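Local coordinates for De Novo Protein OR329 (PDB 4HXT), which is a computationally designed armadillo-like repeat protein with no known natural function, probably made as a building block for self-assembling cyclic homo-oligomers, at residues N2-E5 against K6-L10; A39-A43 against G44-V48; L179-D183 against S184-K188; S203-K206 against A207-A211. All coordinates share one frame; numbering follows the deposited sequence.

Contact 1: N2-E5 against K6-L10; sequences NDVE and KLVKL
Lys6, Leu7 and Val8 give their N-H groups to Asn2 O, Asp3 O and Val4 O, so that N2-E5 and K6-L10, from the N-cap Asn2 onward, form the first turns of helix 3-10; the bond from Val8 N to Val4 O, 3.0 Å, is nearly straight at 166°. The next one along, from Lys9 N to Glu5 O, is weak.

At the start of the helix Asn2 and Glu5 form a capping box, each side chain taking the backbone N-H of the other. Asn2 OD1 accepts from Glu5 N at 2.7 Å. In return Glu5 OE1 accepts from Asn2 N at 2.9 Å, through the lone pair that faces away from the other carboxylate oxygen. Glu5 CG beside its backbone N (chi1 -65°) and an extended chi2 bring the carboxylate to Asn2 N, and chi3 of -63° turns OE1 to face the N-H. The two bonds hold both polar groups in place, and the negative charge probably suits the positive end of the helix dipole.

Beyond the cap the touching is mostly aliphatic carbon on carbonyl oxygen. Lys6 CG lies 3.4 Å from Asn2 O while its chain runs on extended. Val8 CG2 sits 3.3 Å from Val4 O and 4.3 Å from Val4 CG1, joining the two valines.

That side of the helix faces helix 34-42 and the corner after it, where Val4 rests on Ala39, Ile40 and Ala43. Leu7 packs on Asp25, Leu26 and Ile29 of helix 16-30.

Contact 2: A39-A43 against G44-V48; sequences AIVDA and GGVEV
Two backbone bonds tie Gly44 and Gly45 back to the last turn of the preceding helix. Gly45 N reaches Ile40 O at 3.0 Å, while Gly44 N meets Val41 O, also at 3.0 Å, from well above the carbonyl plane. Gly44 has a phi of 76°, and with this pair of bonds it makes a Schellman motif that closes helix 34-42. Being also the N-cap of helix 45-52, it puts the end of one helix and the start of the next at a single sharp corner, inside an armadillo-like repeat.

Water extends the polar contact. One molecule donates to Val41 O at 2.6 Å and accepts from Val46 N at 3.0 Å, so Val41 O is gripped twice and the first turn of the new helix gains a bridge to the old one. The same water donates to Glu47 OE1, which a bend at chi2 of 75° folds back over the corner.

The apolar contacts are few. Val41 and Val46 run alongside each other in the same direction, their CG2 atoms 4.1 Å apart, and both pack on Ala81 of helix 76-84. With no beta carbon on Gly45, Ile40 CG2 settles 4.1 Å from Gly45 CA, and the rest of Ile40 runs on to Leu26 and Ile29 of helix 16-30.

Contact 3: L179-D183 against S184-K188; sequences LTSTD and SEVQK
Gln187 holds CG opposite its backbone N (chi1 -179°) and keeps its chain extended, which carries the amide across to Leu179; Asp183, with chi1 of -171°, turns its carboxylate over the first turn of helix 184-197. Gln187 NE2 donates to Leu179 O in a short, straight bond of 2.6 Å, the oxygen lying close to the amide plane. Gln187 OE1 takes a hydrogen from a water, 2.8 Å away, that also donates to Ser181 O. The glutamine spans the loop after helix 171-178, and an alanine here would probably leave Leu179 O without this donor and the water without one of its two acceptors.

The N-cap Asp183 accepts weakly through OD1 from Val186 N at 3.3 Å, and its backbone O accepts from Gln187 N at 3.0 Å. Val186 crosses the aspartate at about a right angle, CG2 lying 3.4 Å from Asp183 CG. Ser181 OG accepts from Asp183 N at 3.0 Å, an ST turn.

Mainly hydrogen bonds join the loop to the helix, with Val186 adding an apolar contact; the Asp183 carboxylate probably gains from the helix N terminus, though Glu185 OE1, 4.5 Å from Asp183 OD1, would offset part of that.

Contact 4: S203-K206 against A207-A211; sequences SAIK and AIVDA
Helix 202-210, in the last armadillo-like repeat of the chain, carries a salt bridge between Lys206 and Asp210, one turn apart on its exposed side. Lys206 NZ lies 3.0 Å from Asp210 OD2, a weak hydrogen bond within the ion pair. Lys206 leaves the backbone with CG opposite its N, then bends at chi2 (-93°), an unfavourable value, to run along the helix toward its C-terminal end. Asp210 comes to meet it, CG beside its own backbone N (chi1 -66°), and the two side chains cross obliquely. OD2 is crowded by the methylenes as well as by the amine, with Lys206 CD at 3.0 Å and CE at 3.1 Å, so the exact course of the lysine chain is doubtful, although the charges pair.

Beneath the salt bridge the backbone is regular alpha helix. Ala207, Ile208, Val209 and Asp210 each donate to the carbonyl four residues back; the tightest of these bonds joins Asp210 N to Lys206 O at 2.8 Å, so the salt-bridged pair is linked through the main chain too. In an armadillo-like solenoid such a helix shows one face to solvent and buries the other.

The buried face is aliphatic. Ile208 CG1 lies 3.4 Å from Ala204 O, and Ala207 CB is equally near that oxygen. Buried Ile205 CG2 meets CG2 of the exposed Val209 at 4.3 Å. Ala204 and Ala207 pack against Val167 of helix 160-168, Ile208 against Val172 of helix 171-178 and Ile197 of helix 184-197.

Overall arrangement
Contacts 1 to 4 follow one another along a single all-helical chain, two on each side of the chain's centre. Contacts 1 and 2 share the N-terminal end: their centres are 9 Å apart, and Val4 and Val8 of helix 3-10 pack on Ile40, Ala43 and Gly45 at the corner between helices 34-42 and 45-52. Contacts 3 and 4 have centres 20 Å apart, at the loop entering helix 184-197 and on the next helix, 202-210, without touching. Contacts 1 and 4 stand about 50 Å apart, centre to centre. The spread fits an elongated armadillo-like solenoid: caps, a tight corner and within-helix pairs shape individual helices, while packing between neighbouring helices joins them.

Contact 1: N2-E5 against K6-L10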
loop_
_atom_site.group_PDB
_atom_site.type_symbol
_atom_site.label_atom_id
_atom_site.label_comp_id
_atom_site.label_asym_id
_atom_site.label_seq_id
_atom_site.Cartn_x
_atom_site.Cartn_y
_atom_site.Cartn_z
ATOM N N ASN A 2 23.337 -6.339 -28.580
ATOM C CA ASN A 2 24.209 -5.488 -27.785
ATOM C C ASN A 2 24.872 -6.393 -26.743
ATOM O O ASN A 2 24.569 -7.586 -26.668
ATOM C CB ASN A 2 23.415 -4.371 -27.099
ATOM C CG ASN A 2 22.244 -4.893 -26.292
ATOM O OD1 ASN A 2 22.390 -5.801 -25.476
ATOM N ND2 ASN A 2 21.071 -4.309 -26.512
ATOM N N ASP A 3 25.767 -5.828 -25.942
ATOM C CA ASP A 3 26.485 -6.596 -24.928
ATOM C C ASP A 3 25.599 -7.349 -23.934
ATOM O O ASP A 3 25.876 -8.502 -23.599
ATOM C CB ASP A 3 27.452 -5.674 -24.180
ATOM C CG ASP A 3 28.692 -5.339 -25.002
ATOM O OD1 ASP A 3 28.588 -5.273 -26.247
ATOM O OD2 ASP A 3 29.769 -5.133 -24.402
ATOM N N VAL A 4 24.534 -6.709 -23.464
ATOM C CA VAL A 4 23.639 -7.354 -22.514
ATOM C C VAL A 4 22.904 -8.506 -23.180
ATOM O O VAL A 4 22.738 -9.574 -22.590
ATOM C CB VAL A 4 22.610 -6.355 -21.941
ATOM C CG1 VAL A 4 21.582 -7.084 -21.097
ATOM C CG2 VAL A 4 23.319 -5.317 -21.096
ATOM N N GLU A 5 22.469 -8.294 -24.417
ATOM C CA GLU A 5 21.752 -9.328 -25.143
ATOM C C GLU A 5 22.634 -10.552 -25.364
ATOM O O GLU A 5 22.140 -11.677 -25.397
ATOM C CB GLU A 5 21.240 -8.774 -26.473
ATOM C CG GLU A 5 20.198 -7.676 -26.282
ATOM C CD GLU A 5 19.671 -7.123 -27.585
ATOM O OE1 GLU A 5 20.468 -6.538 -28.349
ATOM O OE2 GLU A 5 18.458 -7.274 -27.842
ATOM N N LYS A 6 23.937 -10.333 -25.508
ATOM C CA LYS A 6 24.871 -11.435 -25.696
ATOM C C LYS A 6 24.983 -12.250 -24.407
ATOM O O LYS A 6 24.977 -13.480 -24.442
ATOM C CB LYS A 6 26.240 -10.902 -26.122
ATOM C CG LYS A 6 26.260 -10.385 -27.555
ATOM C CD LYS A 6 27.649 -9.917 -27.967
ATOM C CE LYS A 6 27.673 -9.563 -29.451
ATOM N NZ LYS A 6 28.990 -9.031 -29.909
ATOM N N LEU A 7 25.076 -11.565 -23.275
ATOM C CA LEU A 7 25.149 -12.239 -21.982
ATOM C C LEU A 7 23.910 -13.099 -21.764
ATOM O O LEU A 7 24.006 -14.247 -21.340
ATOM C CB LEU A 7 25.242 -11.203 -20.862
ATOM C CG LEU A 7 26.602 -10.907 -20.227
ATOM C CD1 LEU A 7 27.708 -11.016 -21.252
ATOM C CD2 LEU A 7 26.571 -9.519 -19.604
ATOM N N VAL A 8 22.746 -12.524 -22.051
ATOM C CA VAL A 8 21.476 -13.218 -21.887
ATOM C C VAL A 8 21.418 -14.463 -22.763
ATOM O O VAL A 8 20.745 -15.440 -22.426
ATOM C CB VAL A 8 20.288 -12.291 -22.237
ATOM C CG1 VAL A 8 18.992 -13.091 -22.274
ATOM C CG2 VAL A 8 20.189 -11.161 -21.208
ATOM N N LYS A 9 22.122 -14.428 -23.889
ATOM C CA LYS A 9 22.136 -15.576 -24.786
ATOM C C LYS A 9 22.990 -16.687 -24.177
ATOM O O LYS A 9 22.659 -17.868 -24.281
ATOM C CB LYS A 9 22.694 -15.188 -26.158
ATOM C CG LYS A 9 22.439 -16.241 -27.224
ATOM C CD LYS A 9 23.139 -15.920 -28.533
ATOM C CE LYS A 9 22.674 -16.858 -29.637
ATOM N NZ LYS A 9 22.719 -18.283 -29.204
ATOM N N LEU A 10 24.086 -16.296 -23.531
ATOM C CA LEU A 10 24.996 -17.249 -22.905
ATOM C C LEU A 10 24.353 -17.968 -21.718
ATOM O O LEU A 10 24.824 -19.021 -21.281
ATOM C CB LEU A 10 26.270 -16.524 -22.451
ATOM C CG LEU A 10 27.111 -15.926 -23.585
ATOM C CD1 LEU A 10 28.243 -15.077 -23.020
ATOM C CD2 LEU A 10 27.661 -17.057 -24.446
#

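Contact 2: A39-A43 against G44-V48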
loop_
_atom_site.group_PDB
_atom_site.type_symbol
_atom_site.label_atom_id
_atom_site.label_comp_id
_atom_site.label_asym_id
_atom_site.label_seq_id
_atom_site.Cartn_x
_atom_site.Cartn_y
_atom_site.Cartn_z
ATOM N N ALA A 39 18.261 -2.315 -19.106
ATOM C CA ALA A 39 18.859 -2.928 -20.284
ATOM C C ALA A 39 18.656 -4.441 -20.232
ATOM O O ALA A 39 18.291 -5.070 -21.228
ATOM C CB ALA A 39 20.338 -2.602 -20.343
ATOM N N ILE A 40 18.890 -5.024 -19.061
ATOM C CA ILE A 40 18.728 -6.460 -18.891
ATOM C C ILE A 40 17.270 -6.849 -19.087
ATOM O O ILE A 40 16.960 -7.847 -19.747
ATOM C CB ILE A 40 19.184 -6.908 -17.487
ATOM C CG1 ILE A 40 20.670 -6.590 -17.295
ATOM C CG2 ILE A 40 18.931 -8.399 -17.309
ATOM C CD1 ILE A 40 21.198 -6.913 -15.903
ATOM N N VAL A 41 16.369 -6.050 -18.519
ATOM C CA VAL A 41 14.945 -6.331 -18.636
ATOM C C VAL A 41 14.469 -6.271 -20.083
ATOM O O VAL A 41 13.748 -7.160 -20.545
ATOM C CB VAL A 41 14.113 -5.346 -17.792
ATOM C CG1 VAL A 41 12.633 -5.588 -18.027
ATOM C CG2 VAL A 41 14.447 -5.520 -16.308
ATOM N N ASP A 42 14.870 -5.226 -20.798
ATOM C CA ASP A 42 14.466 -5.074 -22.191
ATOM C C ASP A 42 15.062 -6.177 -23.057
ATOM O O ASP A 42 14.515 -6.515 -24.106
ATOM C CB ASP A 42 14.894 -3.706 -22.730
ATOM C CG ASP A 42 14.244 -2.554 -21.986
ATOM O OD1 ASP A 42 13.049 -2.667 -21.639
ATOM O OD2 ASP A 42 14.926 -1.532 -21.760
ATOM N N ALA A 43 16.180 -6.742 -22.610
ATOM C CA ALA A 43 16.843 -7.812 -23.348
ATOM C C ALA A 43 16.209 -9.177 -23.067
ATOM O O ALA A 43 16.677 -10.201 -23.567
ATOM C CB ALA A 43 18.329 -7.838 -23.000
ATOM N N GLY A 44 15.143 -9.185 -22.267
ATOM C CA GLY A 44 14.467 -10.429 -21.936
ATOM C C GLY A 44 15.208 -11.275 -20.911
ATOM O O GLY A 44 14.911 -12.461 -20.744
ATOM N N GLY A 45 16.159 -10.661 -20.212
ATOM C CA GLY A 45 16.950 -11.371 -19.224
ATOM C C GLY A 45 16.205 -11.965 -18.041
ATOM O O GLY A 45 16.577 -13.025 -17.553
ATOM N N VAL A 46 15.162 -11.289 -17.570
ATOM C CA VAL A 46 14.389 -11.780 -16.434
ATOM C C VAL A 46 13.772 -13.152 -16.716
ATOM O O VAL A 46 13.938 -14.078 -15.930
ATOM C CB VAL A 46 13.263 -10.787 -16.056
ATOM C CG1 VAL A 46 12.360 -11.384 -14.984
ATOM C CG2 VAL A 46 13.868 -9.476 -15.583
ATOM N N GLU A 47 13.059 -13.274 -17.836
ATOM C CA GLU A 47 12.427 -14.533 -18.215
ATOM C C GLU A 47 13.459 -15.654 -18.237
ATOM O O GLU A 47 13.228 -16.730 -17.692
ATOM C CB GLU A 47 11.777 -14.431 -19.601
ATOM C CG GLU A 47 10.417 -13.740 -19.659
ATOM C CD GLU A 47 10.508 -12.233 -19.515
ATOM O OE1 GLU A 47 11.632 -11.698 -19.460
ATOM O OE2 GLU A 47 9.450 -11.577 -19.464
ATOM N N VAL A 48 14.600 -15.394 -18.864
ATOM C CA VAL A 48 15.656 -16.395 -18.974
ATOM C C VAL A 48 16.250 -16.721 -17.603
ATOM O O VAL A 48 16.508 -17.881 -17.300
ATOM C CB VAL A 48 16.772 -15.911 -19.926
ATOM C CG1 VAL A 48 17.868 -16.956 -20.037
ATOM C CG2 VAL A 48 16.179 -15.594 -21.303
HETATM O O HOH W 1 13.570 -9.288 -19.078
#

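Contact 3: L179-D183 against S184-K188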
loop_
_atom_site.group_PDB
_atom_site.type_symbol
_atom_site.label_atom_id
_atom_site.label_comp_id
_atom_site.label_asym_id
_atom_site.label_seq_id
_atom_site.Cartn_x
_atom_site.Cartn_y
_atom_site.Cartn_z
ATOM N N LEU A 179 13.766 -10.946 18.712
ATOM C CA LEU A 179 14.087 -9.635 19.266
ATOM C C LEU A 179 15.261 -9.719 20.236
ATOM O O LEU A 179 15.942 -8.723 20.479
ATOM C CB LEU A 179 12.877 -9.035 19.987
ATOM C CG LEU A 179 11.762 -8.486 19.097
ATOM C CD1 LEU A 179 10.664 -7.899 19.966
ATOM C CD2 LEU A 179 12.329 -7.423 18.155
ATOM N N THR A 180 15.496 -10.904 20.793
ATOM C CA THR A 180 16.600 -11.085 21.726
ATOM C C THR A 180 17.738 -11.893 21.107
ATOM O O THR A 180 18.550 -12.488 21.816
ATOM C CB THR A 180 16.139 -11.780 23.019
ATOM O OG1 THR A 180 15.564 -13.054 22.705
ATOM C CG2 THR A 180 15.112 -10.920 23.741
ATOM N N SER A 181 17.790 -11.912 19.779
ATOM C CA SER A 181 18.844 -12.626 19.069
ATOM C C SER A 181 20.163 -11.882 19.260
ATOM O O SER A 181 20.174 -10.656 19.361
ATOM C CB SER A 181 18.521 -12.698 17.576
ATOM O OG SER A 181 19.643 -13.146 16.839
ATOM N N THR A 182 21.268 -12.621 19.314
ATOM C CA THR A 182 22.579 -11.997 19.478
ATOM C C THR A 182 23.068 -11.458 18.141
ATOM O O THR A 182 24.040 -10.705 18.083
ATOM C CB THR A 182 23.627 -12.989 20.031
ATOM O OG1 THR A 182 23.632 -14.183 19.241
ATOM C CG2 THR A 182 23.312 -13.334 21.473
ATOM N N ASP A 183 22.391 -11.850 17.066
ATOM C CA ASP A 183 22.753 -11.377 15.737
ATOM C C ASP A 183 22.113 -10.007 15.568
ATOM O O ASP A 183 20.906 -9.900 15.348
ATOM C CB ASP A 183 22.224 -12.325 14.660
ATOM C CG ASP A 183 22.766 -11.996 13.282
ATOM O OD1 ASP A 183 22.811 -10.797 12.929
ATOM O OD2 ASP A 183 23.142 -12.935 12.548
ATOM N N SER A 184 22.928 -8.963 15.678
ATOM C CA SER A 184 22.450 -7.592 15.554
ATOM C C SER A 184 21.526 -7.379 14.357
ATOM O O SER A 184 20.404 -6.904 14.510
ATOM C CB SER A 184 23.638 -6.634 15.457
ATOM O OG SER A 184 23.196 -5.297 15.322
ATOM N N GLU A 185 22.006 -7.717 13.166
ATOM C CA GLU A 185 21.220 -7.554 11.948
ATOM C C GLU A 185 19.848 -8.223 12.038
ATOM O O GLU A 185 18.848 -7.654 11.604
ATOM C CB GLU A 185 21.995 -8.113 10.755
ATOM C CG GLU A 185 22.867 -7.086 10.052
ATOM C CD GLU A 185 24.094 -7.700 9.407
ATOM O OE1 GLU A 185 24.030 -8.877 8.993
ATOM O OE2 GLU A 185 25.123 -6.999 9.304
ATOM N N VAL A 186 19.806 -9.427 12.602
ATOM C CA VAL A 186 18.555 -10.166 12.750
ATOM C C VAL A 186 17.609 -9.433 13.693
ATOM O O VAL A 186 16.416 -9.293 13.415
ATOM C CB VAL A 186 18.816 -11.588 13.298
ATOM C CG1 VAL A 186 17.505 -12.260 13.676
ATOM C CG2 VAL A 186 19.542 -12.417 12.249
ATOM N N GLN A 187 18.156 -8.958 14.806
ATOM C CA GLN A 187 17.370 -8.243 15.799
ATOM C C GLN A 187 16.769 -6.970 15.209
ATOM O O GLN A 187 15.595 -6.664 15.423
ATOM C CB GLN A 187 18.262 -7.913 16.996
ATOM C CG GLN A 187 17.580 -7.179 18.121
ATOM C CD GLN A 187 18.525 -6.939 19.284
ATOM O OE1 GLN A 187 19.618 -6.407 19.105
ATOM N NE2 GLN A 187 18.107 -7.330 20.481
ATOM N N LYS A 188 17.577 -6.230 14.458
ATOM C CA LYS A 188 17.122 -4.997 13.833
ATOM C C LYS A 188 15.956 -5.261 12.876
ATOM O O LYS A 188 14.960 -4.542 12.889
ATOM C CB LYS A 188 18.291 -4.338 13.091
ATOM C CG LYS A 188 19.477 -4.038 14.009
ATOM C CD LYS A 188 20.734 -3.613 13.253
ATOM C CE LYS A 188 20.580 -2.246 12.620
ATOM N NZ LYS A 188 21.854 -1.792 11.995
HETATM O O HOH W 2 21.546 -8.429 18.836
#

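Contact 4: S203-K206 against A207-A211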
loop_
_atom_site.group_PDB
_atom_site.type_symbol
_atom_site.label_atom_id
_atom_site.label_comp_id
_atom_site.label_asym_id
_atom_site.label_seq_id
_atom_site.Cartn_x
_atom_site.Cartn_y
_atom_site.Cartn_z
ATOM N N SER A 203 -6.084 -6.889 15.019
ATOM C CA SER A 203 -5.852 -8.315 15.238
ATOM C C SER A 203 -4.357 -8.624 15.288
ATOM O O SER A 203 -3.929 -9.561 15.960
ATOM C CB SER A 203 -6.512 -9.142 14.128
ATOM O OG SER A 203 -5.987 -8.790 12.862
ATOM N N ALA A 204 -3.565 -7.840 14.561
ATOM C CA ALA A 204 -2.121 -8.033 14.547
ATOM C C ALA A 204 -1.546 -7.550 15.878
ATOM O O ALA A 204 -0.601 -8.134 16.400
ATOM C CB ALA A 204 -1.497 -7.260 13.383
ATOM N N ILE A 205 -2.121 -6.480 16.424
ATOM C CA ILE A 205 -1.670 -5.945 17.709
ATOM C C ILE A 205 -1.924 -7.004 18.775
ATOM O O ILE A 205 -1.080 -7.266 19.631
ATOM C CB ILE A 205 -2.444 -4.663 18.101
ATOM C CG1 ILE A 205 -2.218 -3.574 17.047
ATOM C CG2 ILE A 205 -1.992 -4.175 19.483
ATOM C CD1 ILE A 205 -0.775 -3.167 16.883
ATOM N N LYS A 206 -3.100 -7.612 18.708
ATOM C CA LYS A 206 -3.482 -8.657 19.645
ATOM C C LYS A 206 -2.461 -9.808 19.619
ATOM O O LYS A 206 -2.080 -10.343 20.663
ATOM C CB LYS A 206 -4.885 -9.147 19.279
ATOM C CG LYS A 206 -5.495 -10.149 20.231
ATOM C CD LYS A 206 -5.225 -11.564 19.787
ATOM C CE LYS A 206 -6.190 -12.525 20.466
ATOM N NZ LYS A 206 -5.952 -13.916 20.015
ATOM N N ALA A 207 -2.010 -10.181 18.424
ATOM C CA ALA A 207 -1.024 -11.257 18.289
ATOM C C ALA A 207 0.286 -10.857 18.980
ATOM O O ALA A 207 0.912 -11.659 19.682
ATOM C CB ALA A 207 -0.769 -11.553 16.811
ATOM N N ILE A 208 0.695 -9.608 18.783
ATOM C CA ILE A 208 1.915 -9.104 19.409
ATOM C C ILE A 208 1.773 -9.157 20.925
ATOM O O ILE A 208 2.681 -9.600 21.629
ATOM C CB ILE A 208 2.208 -7.652 18.978
ATOM C CG1 ILE A 208 2.546 -7.619 17.485
ATOM C CG2 ILE A 208 3.358 -7.079 19.813
ATOM C CD1 ILE A 208 2.764 -6.235 16.939
ATOM N N VAL A 209 0.631 -8.702 21.423
ATOM C CA VAL A 209 0.375 -8.720 22.856
ATOM C C VAL A 209 0.420 -10.152 23.400
ATOM O O VAL A 209 1.047 -10.405 24.433
ATOM C CB VAL A 209 -0.998 -8.073 23.185
ATOM C CG1 VAL A 209 -1.360 -8.307 24.658
ATOM C CG2 VAL A 209 -0.940 -6.574 22.898
ATOM N N ASP A 210 -0.230 -11.083 22.699
ATOM C CA ASP A 210 -0.259 -12.484 23.120
ATOM C C ASP A 210 1.130 -13.091 23.165
ATOM O O ASP A 210 1.430 -13.907 24.032
ATOM C CB ASP A 210 -1.111 -13.345 22.178
ATOM C CG ASP A 210 -2.584 -12.985 22.210
ATOM O OD1 ASP A 210 -3.056 -12.426 23.223
ATOM O OD2 ASP A 210 -3.275 -13.288 21.215
ATOM N N ALA A 211 1.969 -12.713 22.209
ATOM C CA ALA A 211 3.327 -13.230 22.155
ATOM C C ALA A 211 4.192 -12.614 23.256
ATOM O O ALA A 211 5.353 -12.978 23.414
ATOM C CB ALA A 211 3.938 -12.942 20.784
#